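Local coordinates for protein carboxylesterase SOBER1 (Arabidopsis thaliana, PDB 6AVX) that hydrolyses carboxylic esters with short acyl chains, shows phospholipase A2 activity and dampens the plant hypersensitive response to a bacterial effector, at residues L9-L14 and V102-L107. The protein carries 1 engineered substitution. Residues are numbered along the deposited sequence; the frame is centred on the assembly and turned at random.
Sequences LWLHGL and VFICGL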
loop_
_atom_site.group_PDB
_atom_site.type_symbol
_atom_site.label_atom_id
_atom_site.label_comp_id
_atom_site.label_asym_id
_atom_site.label_seq_id
_atom_site.Cartn_x
_atom_site.Cartn_y
_atom_site.Cartn_z
ATOM N N LEU A 9 -1.931 -3.386 8.994
ATOM C CA LEU A 9 -2.510 -2.080 8.744
ATOM C C LEU A 9 -3.033 -2.080 7.317
ATOM O O LEU A 9 -2.275 -2.365 6.385
ATOM C CB LEU A 9 -1.414 -1.024 8.896
ATOM C CG LEU A 9 -1.849 0.417 8.667
ATOM C CD1 LEU A 9 -2.882 0.813 9.692
ATOM C CD2 LEU A 9 -0.668 1.360 8.684
ATOM N N TRP A 10 -4.313 -1.777 7.131
ATOM C CA TRP A 10 -4.936 -1.731 5.815
ATOM C C TRP A 10 -5.342 -0.306 5.490
ATOM O O TRP A 10 -6.074 0.310 6.267
ATOM C CB TRP A 10 -6.181 -2.620 5.751
ATOM C CG TRP A 10 -6.701 -2.702 4.343
ATOM C CD1 TRP A 10 -7.457 -1.776 3.687
ATOM C CD2 TRP A 10 -6.432 -3.742 3.399
ATOM N NE1 TRP A 10 -7.678 -2.181 2.385
ATOM C CE2 TRP A 10 -7.065 -3.385 2.191
ATOM C CE3 TRP A 10 -5.744 -4.948 3.463
ATOM C CZ2 TRP A 10 -7.016 -4.192 1.058
ATOM C CZ3 TRP A 10 -5.694 -5.749 2.325
ATOM C CH2 TRP A 10 -6.334 -5.368 1.154
ATOM N N LEU A 11 -4.923 0.196 4.330
ATOM C CA LEU A 11 -5.140 1.578 3.918
ATOM C C LEU A 11 -6.108 1.610 2.742
ATOM O O LEU A 11 -5.799 1.100 1.660
ATOM C CB LEU A 11 -3.810 2.217 3.536
ATOM C CG LEU A 11 -2.767 2.190 4.651
ATOM C CD1 LEU A 11 -1.430 2.706 4.192
ATOM C CD2 LEU A 11 -3.253 2.947 5.893
ATOM N N HIS A 12 -7.274 2.222 2.957
ATOM C CA HIS A 12 -8.334 2.287 1.964
ATOM C C HIS A 12 -7.951 3.199 0.796
ATOM O O HIS A 12 -6.991 3.966 0.842
ATOM C CB HIS A 12 -9.632 2.772 2.625
ATOM C CG HIS A 12 -9.583 4.192 3.112
ATOM N ND1 HIS A 12 -9.655 5.273 2.258
ATOM C CD2 HIS A 12 -9.464 4.707 4.357
ATOM C CE1 HIS A 12 -9.581 6.394 2.970
ATOM N NE2 HIS A 12 -9.471 6.080 4.244
ATOM N N GLY A 13 -8.765 3.133 -0.262
ATOM C CA GLY A 13 -8.594 3.959 -1.442
ATOM C C GLY A 13 -9.336 5.287 -1.375
ATOM O O GLY A 13 -10.021 5.622 -0.405
ATOM N N LEU A 14 -9.191 6.056 -2.447
ATOM C CA LEU A 14 -9.703 7.415 -2.480
ATOM C C LEU A 14 -11.207 7.445 -2.255
ATOM O O LEU A 14 -11.967 6.761 -2.950
ATOM C CB LEU A 14 -9.392 8.005 -3.850
ATOM C CG LEU A 14 -9.922 9.403 -4.141
ATOM C CD1 LEU A 14 -9.276 10.380 -3.186
ATOM C CD2 LEU A 14 -9.668 9.764 -5.610
ATOM N N VAL A 102 4.906 -6.760 11.302
ATOM C CA VAL A 102 4.050 -5.669 10.848
ATOM C C VAL A 102 3.908 -5.787 9.345
ATOM O O VAL A 102 4.912 -5.838 8.623
ATOM C CB VAL A 102 4.669 -4.308 11.204
ATOM C CG1 VAL A 102 3.893 -3.168 10.557
ATOM C CG2 VAL A 102 4.740 -4.138 12.722
ATOM N N PHE A 103 2.674 -5.785 8.864
ATOM C CA PHE A 103 2.372 -5.805 7.440
ATOM C C PHE A 103 1.511 -4.600 7.109
ATOM O O PHE A 103 0.547 -4.316 7.835
ATOM C CB PHE A 103 1.650 -7.101 7.069
ATOM C CG PHE A 103 2.508 -8.299 7.262
ATOM C CD1 PHE A 103 2.639 -8.879 8.511
ATOM C CD2 PHE A 103 3.243 -8.801 6.212
ATOM C CE1 PHE A 103 3.495 -9.965 8.695
ATOM C CE2 PHE A 103 4.082 -9.885 6.400
ATOM C CZ PHE A 103 4.200 -10.452 7.630
ATOM N N ILE A 104 1.863 -3.883 6.048
ATOM C CA ILE A 104 1.108 -2.731 5.570
ATOM C C ILE A 104 0.512 -3.119 4.225
ATOM O O ILE A 104 1.228 -3.609 3.354
ATOM C CB ILE A 104 2.006 -1.490 5.411
ATOM C CG1 ILE A 104 2.982 -1.319 6.587
ATOM C CG2 ILE A 104 1.144 -0.249 5.232
ATOM C CD1 ILE A 104 2.330 -1.191 7.925
ATOM N N CYS A 105 -0.783 -2.885 4.048
ATOM C CA CYS A 105 -1.474 -3.248 2.821
ATOM C C CYS A 105 -2.397 -2.118 2.426
ATOM O O CYS A 105 -2.848 -1.352 3.276
ATOM C CB CYS A 105 -2.362 -4.477 3.039
ATOM S SG CYS A 105 -1.624 -5.901 3.832
ATOM N N GLY A 106 -2.736 -2.042 1.150
ATOM C CA GLY A 106 -3.721 -1.049 0.763
ATOM C C GLY A 106 -4.105 -1.132 -0.695
ATOM O O GLY A 106 -3.362 -1.648 -1.540
ATOM N N LEU A 107 -5.275 -0.575 -0.983
ATOM C CA LEU A 107 -5.855 -0.535 -2.320
ATOM C C LEU A 107 -5.696 0.838 -2.954
ATOM O O LEU A 107 -6.118 1.844 -2.377
ATOM C CB LEU A 107 -7.345 -0.864 -2.247
ATOM C CG LEU A 107 -8.098 -0.808 -3.579
ATOM C CD1 LEU A 107 -7.582 -1.856 -4.571
ATOM C CD2 LEU A 107 -9.592 -0.967 -3.365
#
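Trp10 has CG anti to its own backbone N (chi1 -172°), which carries the indole over Cys105 of the neighbouring strand. CB of Cys105 sits over the CE3-CZ3 side of the six-membered ring, 3.4 Å from CE3 of Trp10. Cys105 turns SG away from its carbonyl carbon (chi1 -50°), leaving the sulfur oblique to that ring, 5.2 Å from its centroid. The same face of the indole looks onto the carbonyl oxygen of Cys105 and CA of Gly106. The ring of Phe40 and, from helix 198-212, Leu201 also touch this tryptophan.

Leu9, Leu11 and Ile104 pack on the other face of the sheet. In one of two conformers of Ile104, its CD1 lies beside CB of Leu9, 3.9 Å away, while its CG2 meets CD1 of Leu11 at 4.1 Å. Helices 75-94 and 109-120 cover this group.

Four backbone hydrogen bonds join these adjacent parallel strands of the alpha/beta-hydrolase fold. Leu9 N bonds to Phe103 O, Cys105 N to Leu9 O and Leu11 N to Cys105 O. The last, Leu107 N to Leu11 O, is longer at 3.2 Å. Gly106 has no side chain, and its CA approaches Leu11 O to 3.1 Å.

Strand 102-107 leads straight into Ser108, the probable nucleophile, in a GxSxG sequence. The buried, hydrogen-bonded backbone between two largely apolar layers is consistent with a firmly held strand end just before the probable nucleophile elbow.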